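Local coordinates for uncharacterized protein AF_1382 (Archaeoglobus fulgidus DSM 4304, PDB 2QVO) that is of unknown function but has a small winged-helix fold and probably binds DNA, at residues E16-I21 against I71-K76; T20-S25 against K79-I84. All coordinates share one frame; numbering follows the deposited sequence.

In the fold
Helix 12-26, near the N terminus, supplies the first side of both contacts, and they share Thr20 and Ile21. From there the chain runs through strand 31-32, helices 33-39 and 44-56 and strand 60-65 before strand 68-73 returns to residues 16-21 and closes the loop of interaction 1, with 49 residues between its segments. A few residues on, helix 75-90 meets residues 20-25 in interaction 2, 53 residues after they leave. Since 20-25 also follows 16-21, the two loops are staggered rather than nested. Their centres are about 5 Å apart, and together they tie helix 12-26 to both the sheet and the C-terminal helix.

Interaction 1: E16-I21 against I71-K76; sequences EILMTI and IRLTDK
Ile21 and Leu73 form the centre of this contact, a worked example of a helix laid across a strand by branched aliphatic side chains alone. Helix segment 16-21 and strand segment 71-73 run nearly perpendicular, at 86°, with their axes 9.5 Å apart at the closest. Ile21 spreads its two branches over different partners. The methyl CG2 lies against Leu73 CG at 3.8 Å, while the longer branch ends with CD1 3.9 Å from Ile71 CG2. This division follows from the first torsion of Ile21 (chi1 -58°), which puts CG2 anti to the backbone nitrogen and CG1 beside it. The side chains of Ile21 and Ile71 cross at about a right angle, methyl against methyl. One helix turn nearer the N terminus, Leu18 completes the cluster: its CD1 comes to 3.7 Å from Leu73 CD2, so one branch of the leucine fork, CD2, sits between Leu18 and Ile21, while the other, CD1, points toward Tyr22. No hydrogen bond links the segments; the interface is held by apolar packing, and Ile36 and Ile51 close over Ile21 from helices 33-39 and 44-56.

The outer sides are polar. Arg72 turns away from the helix into an exposed position and makes a salt bridge with Glu63 on the adjoining strand. Across the helix, partly exposed Thr20 folds OG1 back onto Glu16 O at 2.6 Å, tilted from the carbonyl plane, while Thr20 N reaches the same oxygen from the opposite face. Just past the strand, Thr74 N-caps helix 75-90, its OG1 bonded to Gly77 N. A helix packed through isoleucine and leucine onto the middle strand of a three-stranded antiparallel sheet, with two further helices behind, is characteristic of the winged helix-turn-helix fold.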
# COMPACT_ATOMS: atom_id res chain seq x y z
N GLU A 16 -0.77 6.74 0.99
CA GLU A 16 0.68 6.60 0.91
C GLU A 16 1.10 5.13 1.00
O GLU A 16 2.02 4.71 0.30
CB GLU A 16 1.40 7.38 2.02
CG GLU A 16 1.50 8.89 1.80
CD GLU A 16 1.96 9.63 3.05
OE1 GLU A 16 2.68 9.02 3.89
OE2 GLU A 16 1.61 10.81 3.20
N ILE A 17 0.43 4.37 1.86
CA ILE A 17 0.72 2.93 1.98
C ILE A 17 0.38 2.19 0.68
O ILE A 17 1.20 1.43 0.14
CB ILE A 17 0.02 2.33 3.23
CG1 ILE A 17 0.65 2.93 4.49
CG2 ILE A 17 0.15 0.80 3.27
CD1 ILE A 17 -0.22 2.86 5.74
N LEU A 18 -0.82 2.45 0.16
CA LEU A 18 -1.24 1.81 -1.07
C LEU A 18 -0.32 2.11 -2.25
O LEU A 18 0.01 1.19 -3.01
CB LEU A 18 -2.67 2.27 -1.42
CG LEU A 18 -3.25 1.59 -2.66
CD1 LEU A 18 -3.38 0.08 -2.46
CD2 LEU A 18 -4.61 2.24 -3.04
N MET A 19 0.06 3.37 -2.41
CA MET A 19 0.84 3.79 -3.57
C MET A 19 2.27 3.31 -3.40
O MET A 19 2.91 2.97 -4.38
CB MET A 19 0.78 5.31 -3.80
CG MET A 19 -0.66 5.81 -4.19
SD MET A 19 -1.52 4.79 -5.39
CE MET A 19 -0.69 5.33 -6.87
N THR A 20 2.74 3.23 -2.15
CA THR A 20 4.07 2.63 -1.88
C THR A 20 4.16 1.17 -2.33
O THR A 20 5.14 0.77 -2.97
CB THR A 20 4.47 2.74 -0.38
OG1 THR A 20 4.57 4.12 -0.02
CG2 THR A 20 5.82 2.06 -0.13
N ILE A 21 3.14 0.38 -2.00
CA ILE A 21 3.08 -1.02 -2.45
C ILE A 21 3.05 -1.07 -3.97
O ILE A 21 3.76 -1.86 -4.59
CB ILE A 21 1.83 -1.74 -1.87
CG1 ILE A 21 1.84 -1.68 -0.34
CG2 ILE A 21 1.72 -3.20 -2.37
CD1 ILE A 21 0.49 -2.08 0.30
N ILE A 71 3.79 -8.29 1.23
CA ILE A 71 2.46 -7.80 0.85
C ILE A 71 2.40 -7.70 -0.67
O ILE A 71 3.30 -7.14 -1.29
CB ILE A 71 2.21 -6.44 1.51
CG1 ILE A 71 2.25 -6.60 3.03
CG2 ILE A 71 0.87 -5.86 1.06
CD1 ILE A 71 3.06 -5.58 3.73
N ARG A 72 1.34 -8.23 -1.27
CA ARG A 72 1.15 -8.10 -2.72
C ARG A 72 -0.26 -7.59 -3.02
O ARG A 72 -1.21 -7.98 -2.34
CB ARG A 72 1.40 -9.43 -3.44
CG ARG A 72 0.31 -10.50 -3.27
CD ARG A 72 0.59 -11.72 -4.14
NE ARG A 72 2.01 -12.07 -4.03
CZ ARG A 72 2.51 -12.86 -3.08
NH1 ARG A 72 1.71 -13.42 -2.18
NH2 ARG A 72 3.82 -13.09 -3.05
N LEU A 73 -0.38 -6.72 -4.03
CA LEU A 73 -1.69 -6.24 -4.48
C LEU A 73 -2.44 -7.34 -5.20
O LEU A 73 -1.85 -8.08 -5.99
CB LEU A 73 -1.56 -5.04 -5.42
CG LEU A 73 -1.16 -3.69 -4.82
CD1 LEU A 73 -0.93 -2.66 -5.90
CD2 LEU A 73 -2.19 -3.20 -3.82
N THR A 74 -3.74 -7.45 -4.91
CA THR A 74 -4.62 -8.30 -5.70
C THR A 74 -4.91 -7.55 -6.99
O THR A 74 -4.54 -6.38 -7.12
CB THR A 74 -5.93 -8.59 -4.96
OG1 THR A 74 -6.59 -7.34 -4.67
CG2 THR A 74 -5.67 -9.37 -3.67
N ASP A 75 -5.55 -8.22 -7.96
CA ASP A 75 -5.95 -7.52 -9.18
C ASP A 75 -6.79 -6.28 -8.85
O ASP A 75 -6.59 -5.22 -9.44
CB ASP A 75 -6.67 -8.46 -10.16
CG ASP A 75 -5.72 -9.48 -10.80
OD1 ASP A 75 -4.50 -9.18 -10.92
OD2 ASP A 75 -6.18 -10.57 -11.20
N LYS A 76 -7.67 -6.42 -7.86
CA LYS A 76 -8.53 -5.34 -7.36
C LYS A 76 -7.68 -4.20 -6.81
O LYS A 76 -7.86 -3.05 -7.20
CB LYS A 76 -9.44 -5.89 -6.26
CG LYS A 76 -10.43 -4.88 -5.71
CD LYS A 76 -11.20 -5.46 -4.56
CE LYS A 76 -12.31 -4.52 -4.18
NZ LYS A 76 -12.94 -4.88 -2.90

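Interaction 2: T20-S25 against K79-I84; sequences TIYYES and KIAQQI
Tyr22 lies across the C-terminal helix, its ring reaching two consecutive residues, Ala81 and Gln82. The backbones come nearest at Tyr22 and Ala81, whose CA atoms are 6.5 Å apart, a close approach to which the small alanine probably contributes. Because chi1 of Tyr22 is 175°, CG stands anti to the backbone nitrogen and the ring is carried out toward helix 75-90. Its inner part meets the alanine methyl, with CD1 3.5 Å from Ala81 CB. The outer end lies on the aliphatic part of Gln82, where CG sits 3.4 Å from Tyr22 CE1 and 3.3 Å from Tyr22 OH. Gln82 is extended beyond CG, and its chain crosses the tyrosine at about a right angle. Both approaches to the ring are oblique. The ring also meets its neighbour in sequence: Tyr22 CD2 lies over the centre of the Tyr23 ring, 3.8 Å above its plane, so successive residues of one helix also pack on each other. A serine in place of Tyr22 would probably open a gap between the helices, stripping the Ala81 methyl of its aromatic cover and leaving the Gln82 chain freer to turn. The same tyrosine touches Leu73 of strand 68-73, Met19 packs on Ala81, and Ile80 and Ile84 meet Leu18, so helix 75-90 packs against helix 12-26 beside strand 68-73.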
# COMPACT_ATOMS: atom_id res chain seq x y z
N THR A 20 2.74 3.23 -2.15
CA THR A 20 4.07 2.63 -1.88
C THR A 20 4.16 1.17 -2.33
O THR A 20 5.14 0.77 -2.97
CB THR A 20 4.47 2.74 -0.38
OG1 THR A 20 4.57 4.12 -0.02
CG2 THR A 20 5.82 2.06 -0.13
N ILE A 21 3.14 0.38 -2.00
CA ILE A 21 3.08 -1.02 -2.45
C ILE A 21 3.05 -1.07 -3.97
O ILE A 21 3.76 -1.86 -4.59
CB ILE A 21 1.83 -1.74 -1.87
CG1 ILE A 21 1.84 -1.68 -0.34
CG2 ILE A 21 1.72 -3.20 -2.37
CD1 ILE A 21 0.49 -2.08 0.30
N TYR A 22 2.22 -0.22 -4.57
CA TYR A 22 2.08 -0.15 -6.02
C TYR A 22 3.43 0.10 -6.72
O TYR A 22 3.86 -0.71 -7.57
CB TYR A 22 1.05 0.93 -6.37
CG TYR A 22 0.89 1.19 -7.85
CD1 TYR A 22 0.18 0.30 -8.67
CD2 TYR A 22 1.45 2.32 -8.44
CE1 TYR A 22 0.04 0.53 -10.04
CE2 TYR A 22 1.31 2.57 -9.80
CZ TYR A 22 0.62 1.68 -10.59
OH TYR A 22 0.51 1.94 -11.94
N TYR A 23 4.10 1.19 -6.35
CA TYR A 23 5.36 1.56 -7.00
C TYR A 23 6.48 0.58 -6.70
O TYR A 23 7.27 0.27 -7.58
CB TYR A 23 5.77 2.98 -6.65
CG TYR A 23 4.92 4.00 -7.37
CD1 TYR A 23 4.98 4.13 -8.76
CD2 TYR A 23 4.05 4.82 -6.67
CE1 TYR A 23 4.21 5.05 -9.44
CE2 TYR A 23 3.25 5.75 -7.34
CZ TYR A 23 3.34 5.85 -8.72
OH TYR A 23 2.56 6.77 -9.39
N GLU A 24 6.54 0.08 -5.47
CA GLU A 24 7.57 -0.90 -5.12
C GLU A 24 7.40 -2.21 -5.93
O GLU A 24 8.37 -2.75 -6.47
CB GLU A 24 7.55 -1.16 -3.61
CG GLU A 24 8.56 -2.20 -3.12
CD GLU A 24 10.00 -1.71 -3.11
OE1 GLU A 24 10.78 -2.28 -2.32
OE2 GLU A 24 10.37 -0.80 -3.89
N SER A 25 6.17 -2.71 -6.04
CA SER A 25 5.91 -3.93 -6.81
C SER A 25 6.15 -3.72 -8.31
O SER A 25 6.76 -4.57 -8.97
CB SER A 25 4.49 -4.45 -6.56
OG SER A 25 3.55 -3.40 -6.76
N LYS A 79 -5.81 -2.31 -9.70
CA LYS A 79 -6.71 -1.45 -10.48
C LYS A 79 -6.97 -0.13 -9.74
O LYS A 79 -6.80 0.95 -10.30
CB LYS A 79 -8.03 -2.17 -10.72
CG LYS A 79 -8.03 -3.21 -11.85
CD LYS A 79 -9.36 -3.94 -11.83
CE LYS A 79 -9.67 -4.66 -13.12
NZ LYS A 79 -11.05 -5.23 -13.05
N ILE A 80 -7.35 -0.24 -8.47
CA ILE A 80 -7.56 0.94 -7.62
C ILE A 80 -6.32 1.85 -7.58
O ILE A 80 -6.42 3.05 -7.82
CB ILE A 80 -8.00 0.53 -6.20
CG1 ILE A 80 -9.42 -0.07 -6.25
CG2 ILE A 80 -7.93 1.73 -5.21
CD1 ILE A 80 -9.84 -0.78 -4.99
N ALA A 81 -5.15 1.28 -7.30
CA ALA A 81 -3.92 2.10 -7.27
C ALA A 81 -3.66 2.82 -8.58
O ALA A 81 -3.25 3.97 -8.58
CB ALA A 81 -2.71 1.24 -6.87
N GLN A 82 -3.86 2.14 -9.69
CA GLN A 82 -3.64 2.73 -11.00
C GLN A 82 -4.55 3.94 -11.25
O GLN A 82 -4.11 4.96 -11.80
CB GLN A 82 -3.82 1.67 -12.08
CG GLN A 82 -2.61 0.76 -12.20
CD GLN A 82 -2.84 -0.48 -13.04
OE1 GLN A 82 -3.97 -0.82 -13.41
NE2 GLN A 82 -1.75 -1.18 -13.35
N GLN A 83 -5.80 3.82 -10.81
CA GLN A 83 -6.79 4.90 -10.95
C GLN A 83 -6.46 6.08 -10.03
O GLN A 83 -6.59 7.23 -10.43
CB GLN A 83 -8.20 4.38 -10.67
CG GLN A 83 -8.73 3.34 -11.67
CD GLN A 83 -9.25 3.95 -12.96
OE1 GLN A 83 -10.03 4.91 -12.95
NE2 GLN A 83 -8.83 3.39 -14.09
N ILE A 84 -5.99 5.79 -8.82
CA ILE A 84 -5.54 6.85 -7.91
C ILE A 84 -4.33 7.60 -8.49
O ILE A 84 -4.25 8.84 -8.41
CB ILE A 84 -5.25 6.30 -6.50
CG1 ILE A 84 -6.56 5.87 -5.82
CG2 ILE A 84 -4.52 7.36 -5.68
CD1 ILE A 84 -6.39 5.16 -4.48